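Local coordinates for amidohydrolase (Thermotoga maritima, PDB 3OOQ), which belongs to the TIM-barrel amidohydrolase family of hydrolases and may act as an allantoinase, although its true substrate is uncertain, at residues Thr253-Lys257 / Asp285-Thr290; Pro268-Leu274 / Leu300-Asp306. One frame throughout, in Å; residues are numbered along the deposited sequence.

Interaction 1. Residues Thr253-Lys257 / Asp285-Thr290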
ATOM      1  N   THR F 253      26.622  12.548  24.310  1.00 20.92           N
ATOM      2  CA  THR F 253      27.775  12.186  23.488  1.00 20.68           C
ATOM      3  C   THR F 253      28.740  13.358  23.240  1.00 20.78           C
ATOM      4  O   THR F 253      29.951  13.178  23.341  1.00 21.48           O
ATOM      5  CB  THR F 253      27.286  11.550  22.172  1.00 20.64           C
ATOM      6  OG1 THR F 253      26.658  10.303  22.485  1.00 24.24           O
ATOM      7  CG2 THR F 253      28.429  11.287  21.208  1.00 23.00           C
ATOM      8  N   GLU F 254      28.197  14.548  22.952  1.00 19.80           N
ATOM      9  CA  GLU F 254      29.012  15.735  22.706  1.00 19.53           C
ATOM     10  C   GLU F 254      29.046  16.718  23.873  1.00 19.84           C
ATOM     11  O   GLU F 254      29.425  17.883  23.686  1.00 19.79           O
ATOM     12  CB  GLU F 254      28.554  16.439  21.419  1.00 19.53           C
ATOM     13  CG  GLU F 254      28.730  15.580  20.181  1.00 19.94           C
ATOM     14  CD  GLU F 254      28.572  16.354  18.889  1.00 20.44           C
ATOM     15  OE1 GLU F 254      28.027  17.484  18.905  1.00 20.42           O
ATOM     16  OE2 GLU F 254      29.019  15.821  17.851  1.00 21.13           O
ATOM     17  N   ALA F 255      28.672  16.253  25.073  1.00 20.01           N
ATOM     18  CA  ALA F 255      28.686  17.088  26.285  1.00 21.13           C
ATOM     19  C   ALA F 255      30.068  17.701  26.539  1.00 22.28           C
ATOM     20  O   ALA F 255      30.174  18.812  27.071  1.00 21.95           O
ATOM     21  CB  ALA F 255      28.207  16.292  27.518  1.00 20.82           C
ATOM     22  N   TYR F 256      31.115  16.990  26.119  1.00 23.30           N
ATOM     23  CA  TYR F 256      32.476  17.462  26.308  1.00 25.12           C
ATOM     24  C   TYR F 256      32.755  18.774  25.566  1.00 26.82           C
ATOM     25  O   TYR F 256      33.624  19.552  25.971  1.00 28.31           O
ATOM     26  CB  TYR F 256      33.490  16.371  25.945  1.00 25.57           C
ATOM     27  CG  TYR F 256      33.632  16.075  24.461  1.00 28.35           C
ATOM     28  CD1 TYR F 256      34.481  16.839  23.647  1.00 26.01           C
ATOM     29  CD2 TYR F 256      32.940  15.009  23.877  1.00 25.74           C
ATOM     30  CE1 TYR F 256      34.615  16.555  22.280  1.00 28.80           C
ATOM     31  CE2 TYR F 256      33.075  14.714  22.517  1.00 28.16           C
ATOM     32  CZ  TYR F 256      33.906  15.489  21.727  1.00 26.11           C
ATOM     33  OH  TYR F 256      34.039  15.180  20.384  1.00 29.23           O
ATOM     34  N   LYS F 257      32.012  19.035  24.494  1.00 26.45           N
ATOM     35  CA  LYS F 257      32.174  20.276  23.758  1.00 26.86           C
ATOM     36  C   LYS F 257      31.577  21.454  24.525  1.00 26.52           C
ATOM     37  O   LYS F 257      31.926  22.589  24.272  1.00 27.88           O
ATOM     38  CB  LYS F 257      31.556  20.167  22.357  1.00 27.90           C
ATOM     39  CG  LYS F 257      32.110  19.030  21.519  1.00 28.77           C
ATOM     40  CD  LYS F 257      31.430  18.934  20.165  1.00 29.00           C
ATOM     41  CE  LYS F 257      32.153  17.926  19.290  1.00 28.70           C
ATOM     42  NZ  LYS F 257      31.488  17.741  17.964  1.00 30.31           N
ATOM     43  N   ASP F 285      31.251  11.855  16.813  1.00 24.32           N
ATOM     44  CA  ASP F 285      32.314  12.340  17.716  1.00 25.48           C
ATOM     45  C   ASP F 285      32.313  11.687  19.105  1.00 24.99           C
ATOM     46  O   ASP F 285      32.914  12.221  20.049  1.00 25.08           O
ATOM     47  CB  ASP F 285      32.265  13.874  17.847  1.00 27.32           C
ATOM     48  CG  ASP F 285      32.801  14.581  16.611  1.00 27.29           C
ATOM     49  OD1 ASP F 285      33.485  13.943  15.795  1.00 29.33           O
ATOM     50  OD2 ASP F 285      32.544  15.782  16.442  1.00 29.23           O
ATOM     51  N   LEU F 286      31.642  10.547  19.237  1.00 24.24           N
ATOM     52  CA  LEU F 286      31.698   9.772  20.482  1.00 24.86           C
ATOM     53  C   LEU F 286      33.147   9.401  20.781  1.00 24.05           C
ATOM     54  O   LEU F 286      33.880   8.988  19.894  1.00 22.94           O
ATOM     55  CB  LEU F 286      30.814   8.510  20.382  1.00 26.11           C
ATOM     56  CG  LEU F 286      30.756   7.425  21.466  1.00 18.94           C
ATOM     57  CD1 LEU F 286      29.496   6.594  21.276  1.00 27.71           C
ATOM     58  CD2 LEU F 286      31.904   6.482  21.345  1.00 27.74           C
ATOM     59  N   THR F 287      33.557   9.576  22.033  1.00 24.93           N
ATOM     60  CA  THR F 287      34.900   9.203  22.473  1.00 25.90           C
ATOM     61  C   THR F 287      34.878   8.786  23.937  1.00 26.85           C
ATOM     62  O   THR F 287      34.167   9.379  24.771  1.00 25.36           O
ATOM     63  CB  THR F 287      35.954  10.323  22.243  1.00 26.37           C
ATOM     64  OG1 THR F 287      37.188   9.951  22.887  1.00 23.46           O
ATOM     65  CG2 THR F 287      35.468  11.676  22.804  1.00 22.62           C
HETATM   66  N   MSE F 288      35.651   7.753  24.241  1.00 28.94           N
HETATM   67  CA  MSE F 288      35.795   7.301  25.610  1.00 32.02           C
HETATM   68  C   MSE F 288      36.545   8.318  26.480  1.00 29.74           C
HETATM   69  O   MSE F 288      36.470   8.271  27.713  1.00 28.78           O
HETATM   70  CB  MSE F 288      36.498   5.962  25.639  1.00 37.50           C
HETATM   71  CG  MSE F 288      36.089   5.159  26.819  1.00 46.60           C
HETATM   72 SE   MSE F 288      35.942   3.350  26.256  1.00 47.14          SE
HETATM   73  CE  MSE F 288      34.592   2.784  27.517  1.00 46.66           C
ATOM     74  N   GLU F 289      37.247   9.238  25.819  1.00 28.77           N
ATOM     75  CA  GLU F 289      37.911  10.359  26.481  1.00 28.82           C
ATOM     76  C   GLU F 289      36.967  11.309  27.200  1.00 27.91           C
ATOM     77  O   GLU F 289      37.402  12.116  28.028  1.00 28.35           O
ATOM     78  CB  GLU F 289      38.709  11.153  25.460  1.00 29.78           C
ATOM     79  CG  GLU F 289      39.897  10.403  24.895  1.00 44.93           C
ATOM     80  CD  GLU F 289      40.839  11.322  24.159  1.00 31.49           C
ATOM     81  OE1 GLU F 289      40.368  12.311  23.561  1.00 45.50           O
ATOM     82  OE2 GLU F 289      42.052  11.062  24.187  1.00 45.84           O
ATOM     83  N   THR F 290      35.681  11.218  26.876  1.00 26.92           N
ATOM     84  CA  THR F 290      34.667  12.063  27.486  1.00 26.16           C
ATOM     85  C   THR F 290      34.605  11.891  29.019  1.00 24.45           C
ATOM     86  O   THR F 290      34.361  12.852  29.752  1.00 23.50           O
ATOM     87  CB  THR F 290      33.270  11.852  26.810  1.00 26.12           C
ATOM     88  OG1 THR F 290      32.465  13.013  27.008  1.00 45.48           O
ATOM     89  CG2 THR F 290      32.535  10.649  27.381  1.00 44.38           C
TER
HETATM   90  O   HOH W   1      31.450  10.857  23.771  1.00 15.42           O
HETATM   91  O   HOH W   2      29.010  13.115  17.745  1.00 13.87           O
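T253 sets CG2 against the backbone of L286, 3.7 Å from L286 CA. With OG1 beside the backbone N (chi1 -67°), where it bonds H228, that methyl is turned anti to the N and onto L286. T290 continues this tight, buried side: its OG1, against CB and CD2 of Y256, is buried with no hydrogen-bonding partner in the model. A water donates to T253 O and accepts from T287 N. The other end, of partly exposed Y256, K257 and D285, is looser and meets the second subunit. Y256 OH donates to D285 O (3.2 Å) in the carbonyl plane, on a lone pair, while K257 CG lies over one ring face, toward the rim. The extended K257 chain brings NZ 2.7 Å from OD2 of D285, on its anti lone pair, and a weaker 3.1 Å from OE2 of E254. A second water donates to that OE2 and accepts from D285 N; A230 N bonds E254 OE1, and Q100 of the second subunit bonds both OE1 and K257 NZ. OE2 of E254 lies 3.8 Å from OD2 of D285; the ammonium between them probably offsets the repulsion of two ionised carboxylates, so the contact likely depends on that charge.

Interaction 2. Residues Pro268-Leu274 / Leu300-Asp306; sequences PVVVGPL and LIALMCD
The carboxylate of D306 belongs to a side chain lying alongside the puckered P273 ring and pointing the same way: CD of P273 is 3.6 Å from CB of D306 and 3.9 Å from its OD2, with CG of P273 next to both. H251 and I310 also touch the ring. On one face of the paired strands lie V269, V271, I301 and L303, where V271 and I301 meet L294 of helix 290-297; on the other, V270 faces A62 and A302 faces helix 338-343. V269 N donates to L300 O and A302 N to V269 O; further on, V271 N to A302 O is short but bent (134°), whereas M304 N to V271 O is nearly straight (171°). Selenomethionine M304 bends at chi3 (98°), which brings CE across V270, 3.6 Å from its CG1. G272 lies where a CB would run into M304 O. A glycine in place of P273, lacking the ring, would probably leave D306 CB without its neighbour and the cis peptide after G272 free to turn trans. The parallel pairing belongs to a beta-alpha-beta unit of the TIM barrel, and D306, touching H63, H65 and H251, is consistent with the metal-centre position of amidohydrolases.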
ATOM      1  N   PRO F 268      23.768  17.072  35.523  1.00 20.72           N
ATOM      2  CA  PRO F 268      24.525  15.841  35.465  1.00 19.98           C
ATOM      3  C   PRO F 268      24.326  15.163  34.118  1.00 19.32           C
ATOM      4  O   PRO F 268      23.343  15.457  33.405  1.00 18.77           O
ATOM      5  CB  PRO F 268      23.904  15.000  36.582  1.00 20.41           C
ATOM      6  CG  PRO F 268      22.483  15.475  36.647  1.00 27.53           C
ATOM      7  CD  PRO F 268      22.534  16.943  36.328  1.00 20.22           C
ATOM      8  N   VAL F 269      25.253  14.263  33.796  1.00 18.40           N
ATOM      9  CA  VAL F 269      25.251  13.541  32.542  1.00 18.79           C
ATOM     10  C   VAL F 269      25.513  12.062  32.798  1.00 20.35           C
ATOM     11  O   VAL F 269      26.531  11.702  33.395  1.00 20.61           O
ATOM     12  CB  VAL F 269      26.319  14.053  31.572  1.00 17.14           C
ATOM     13  CG1 VAL F 269      26.181  13.346  30.221  1.00 16.28           C
ATOM     14  CG2 VAL F 269      26.220  15.560  31.404  1.00 16.44           C
ATOM     15  N   VAL F 270      24.577  11.219  32.363  1.00 20.35           N
ATOM     16  CA  VAL F 270      24.790   9.776  32.333  1.00 20.26           C
ATOM     17  C   VAL F 270      25.420   9.437  30.987  1.00 20.56           C
ATOM     18  O   VAL F 270      24.718   9.313  29.978  1.00 20.64           O
ATOM     19  CB  VAL F 270      23.472   8.968  32.546  1.00 19.35           C
ATOM     20  CG1 VAL F 270      23.779   7.496  32.659  1.00 18.57           C
ATOM     21  CG2 VAL F 270      22.759   9.423  33.832  1.00 18.82           C
ATOM     22  N   VAL F 271      26.745   9.313  30.977  1.00 21.07           N
ATOM     23  CA  VAL F 271      27.498   9.041  29.745  1.00 21.30           C
ATOM     24  C   VAL F 271      27.402   7.557  29.381  1.00 22.24           C
ATOM     25  O   VAL F 271      27.061   6.720  30.223  1.00 22.33           O
ATOM     26  CB  VAL F 271      28.988   9.503  29.809  1.00 21.48           C
ATOM     27  CG1 VAL F 271      29.094  10.965  30.193  1.00 20.49           C
ATOM     28  CG2 VAL F 271      29.786   8.667  30.810  1.00 21.04           C
ATOM     29  N   GLY F 272      27.677   7.251  28.113  1.00 22.25           N
ATOM     30  CA  GLY F 272      27.534   5.897  27.605  1.00 22.03           C
ATOM     31  C   GLY F 272      26.239   5.753  26.819  1.00 21.51           C
ATOM     32  O   GLY F 272      25.378   6.635  26.875  1.00 21.37           O
ATOM     33  N   PRO F 273      26.113   4.665  26.042  1.00 21.33           N
ATOM     34  CA  PRO F 273      27.154   3.634  25.902  1.00 21.71           C
ATOM     35  C   PRO F 273      28.391   4.179  25.159  1.00 21.80           C
ATOM     36  O   PRO F 273      28.247   4.991  24.251  1.00 22.15           O
ATOM     37  CB  PRO F 273      26.456   2.559  25.065  1.00 21.70           C
ATOM     38  CG  PRO F 273      25.504   3.383  24.143  1.00 22.59           C
ATOM     39  CD  PRO F 273      25.049   4.540  25.019  1.00 21.34           C
ATOM     40  N   LEU F 274      29.579   3.721  25.540  1.00 21.78           N
ATOM     41  CA  LEU F 274      30.846   4.185  24.953  1.00 23.18           C
ATOM     42  C   LEU F 274      31.675   3.085  24.267  1.00 24.27           C
ATOM     43  O   LEU F 274      32.334   3.329  23.252  1.00 24.68           O
ATOM     44  CB  LEU F 274      31.703   4.883  26.020  1.00 23.44           C
ATOM     45  CG  LEU F 274      31.262   6.251  26.523  1.00 29.17           C
ATOM     46  CD1 LEU F 274      32.052   6.608  27.788  1.00 23.59           C
ATOM     47  CD2 LEU F 274      31.412   7.341  25.437  1.00 22.85           C
ATOM     48  N   LEU F 300      29.170  16.288  37.115  1.00 21.33           N
ATOM     49  CA  LEU F 300      28.741  15.064  37.752  1.00 21.98           C
ATOM     50  C   LEU F 300      28.224  14.050  36.707  1.00 22.54           C
ATOM     51  O   LEU F 300      27.227  14.291  36.027  1.00 21.99           O
ATOM     52  CB  LEU F 300      27.659  15.349  38.798  1.00 22.04           C
ATOM     53  CG  LEU F 300      27.053  14.088  39.422  1.00 30.35           C
ATOM     54  CD1 LEU F 300      28.078  13.401  40.319  1.00 22.69           C
ATOM     55  CD2 LEU F 300      25.794  14.430  40.194  1.00 22.77           C
ATOM     56  N   ILE F 301      28.905  12.913  36.600  1.00 22.65           N
ATOM     57  CA  ILE F 301      28.571  11.919  35.597  1.00 22.13           C
ATOM     58  C   ILE F 301      28.441  10.520  36.180  1.00 22.57           C
ATOM     59  O   ILE F 301      29.038  10.205  37.236  1.00 22.46           O
ATOM     60  CB  ILE F 301      29.597  11.904  34.414  1.00 22.07           C
ATOM     61  CG1 ILE F 301      30.930  11.255  34.835  1.00 22.42           C
ATOM     62  CG2 ILE F 301      29.773  13.290  33.842  1.00 21.46           C
ATOM     63  CD1 ILE F 301      31.975  11.102  33.694  1.00 22.34           C
ATOM     64  N   ALA F 302      27.624   9.705  35.506  1.00 21.63           N
ATOM     65  CA  ALA F 302      27.557   8.268  35.738  1.00 21.81           C
ATOM     66  C   ALA F 302      27.793   7.584  34.403  1.00 22.10           C
ATOM     67  O   ALA F 302      27.640   8.197  33.334  1.00 22.62           O
ATOM     68  CB  ALA F 302      26.201   7.847  36.285  1.00 21.15           C
ATOM     69  N   LEU F 303      28.162   6.317  34.473  1.00 21.88           N
ATOM     70  CA  LEU F 303      28.376   5.521  33.277  1.00 22.42           C
ATOM     71  C   LEU F 303      27.295   4.447  33.110  1.00 23.35           C
ATOM     72  O   LEU F 303      27.091   3.622  34.013  1.00 23.49           O
ATOM     73  CB  LEU F 303      29.768   4.890  33.299  1.00 21.32           C
ATOM     74  CG  LEU F 303      30.185   3.990  32.127  1.00 29.86           C
ATOM     75  CD1 LEU F 303      30.173   4.735  30.780  1.00 21.45           C
ATOM     76  CD2 LEU F 303      31.558   3.382  32.400  1.00 21.22           C
HETATM   77  N   MSE F 304      26.640   4.449  31.941  1.00 23.90           N
HETATM   78  CA  MSE F 304      25.642   3.435  31.579  1.00 24.40           C
HETATM   79  C   MSE F 304      26.162   2.472  30.516  1.00 22.61           C
HETATM   80  O   MSE F 304      27.033   2.824  29.722  1.00 21.23           O
HETATM   81  CB  MSE F 304      24.347   4.088  31.057  1.00 26.72           C
HETATM   82  CG  MSE F 304      24.475   4.719  29.664  1.00 16.94           C
HETATM   83 SE   MSE F 304      22.742   5.065  28.852  1.00 31.85          SE
HETATM   84  CE  MSE F 304      22.602   6.978  29.308  1.00 17.07           C
ATOM     85  N   CYS F 305      25.587   1.270  30.497  1.00 22.03           N
ATOM     86  CA  CYS F 305      25.737   0.350  29.377  1.00 22.01           C
ATOM     87  C   CYS F 305      24.688   0.621  28.304  1.00 21.93           C
ATOM     88  O   CYS F 305      24.822   0.150  27.165  1.00 21.19           O
ATOM     89  CB  CYS F 305      25.582  -1.093  29.869  1.00 22.38           C
ATOM     90  SG  CYS F 305      27.014  -1.665  30.799  1.00 26.13           S
ATOM     91  N   ASP F 306      23.648   1.373  28.671  1.00 22.93           N
ATOM     92  CA  ASP F 306      22.419   1.481  27.859  1.00 24.14           C
ATOM     93  C   ASP F 306      21.937   0.089  27.434  1.00 24.31           C
ATOM     94  O   ASP F 306      21.498  -0.116  26.287  1.00 25.53           O
ATOM     95  CB  ASP F 306      22.652   2.348  26.621  1.00 24.73           C
ATOM     96  CG  ASP F 306      21.350   2.832  25.979  1.00 23.78           C
ATOM     97  OD1 ASP F 306      20.287   2.792  26.628  1.00 25.58           O
ATOM     98  OD2 ASP F 306      21.409   3.270  24.820  1.00 24.90           O
TER

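The segments alternate along the chain: 253-257, 268-274, 285-290, then 300-306, so each contact spans a segment of the other. Their centres are about 11 Å apart. Interaction 2 lies deep, about 8 Å from the chain centre, whereas interaction 1 joins two loops about 19 Å out, one before helix 259-264 and the other leading into helix 290-297. That second helix links them, since its L294 touches A255 of interaction 1 as well as V271 and I301 of interaction 2. They also meet directly: L286 packs on the backbone of P273 and L274, and M288 on L274. The loop 285-290 thus packs onto the chain just beyond strand 269-271, beside the probable active-site end of the barrel.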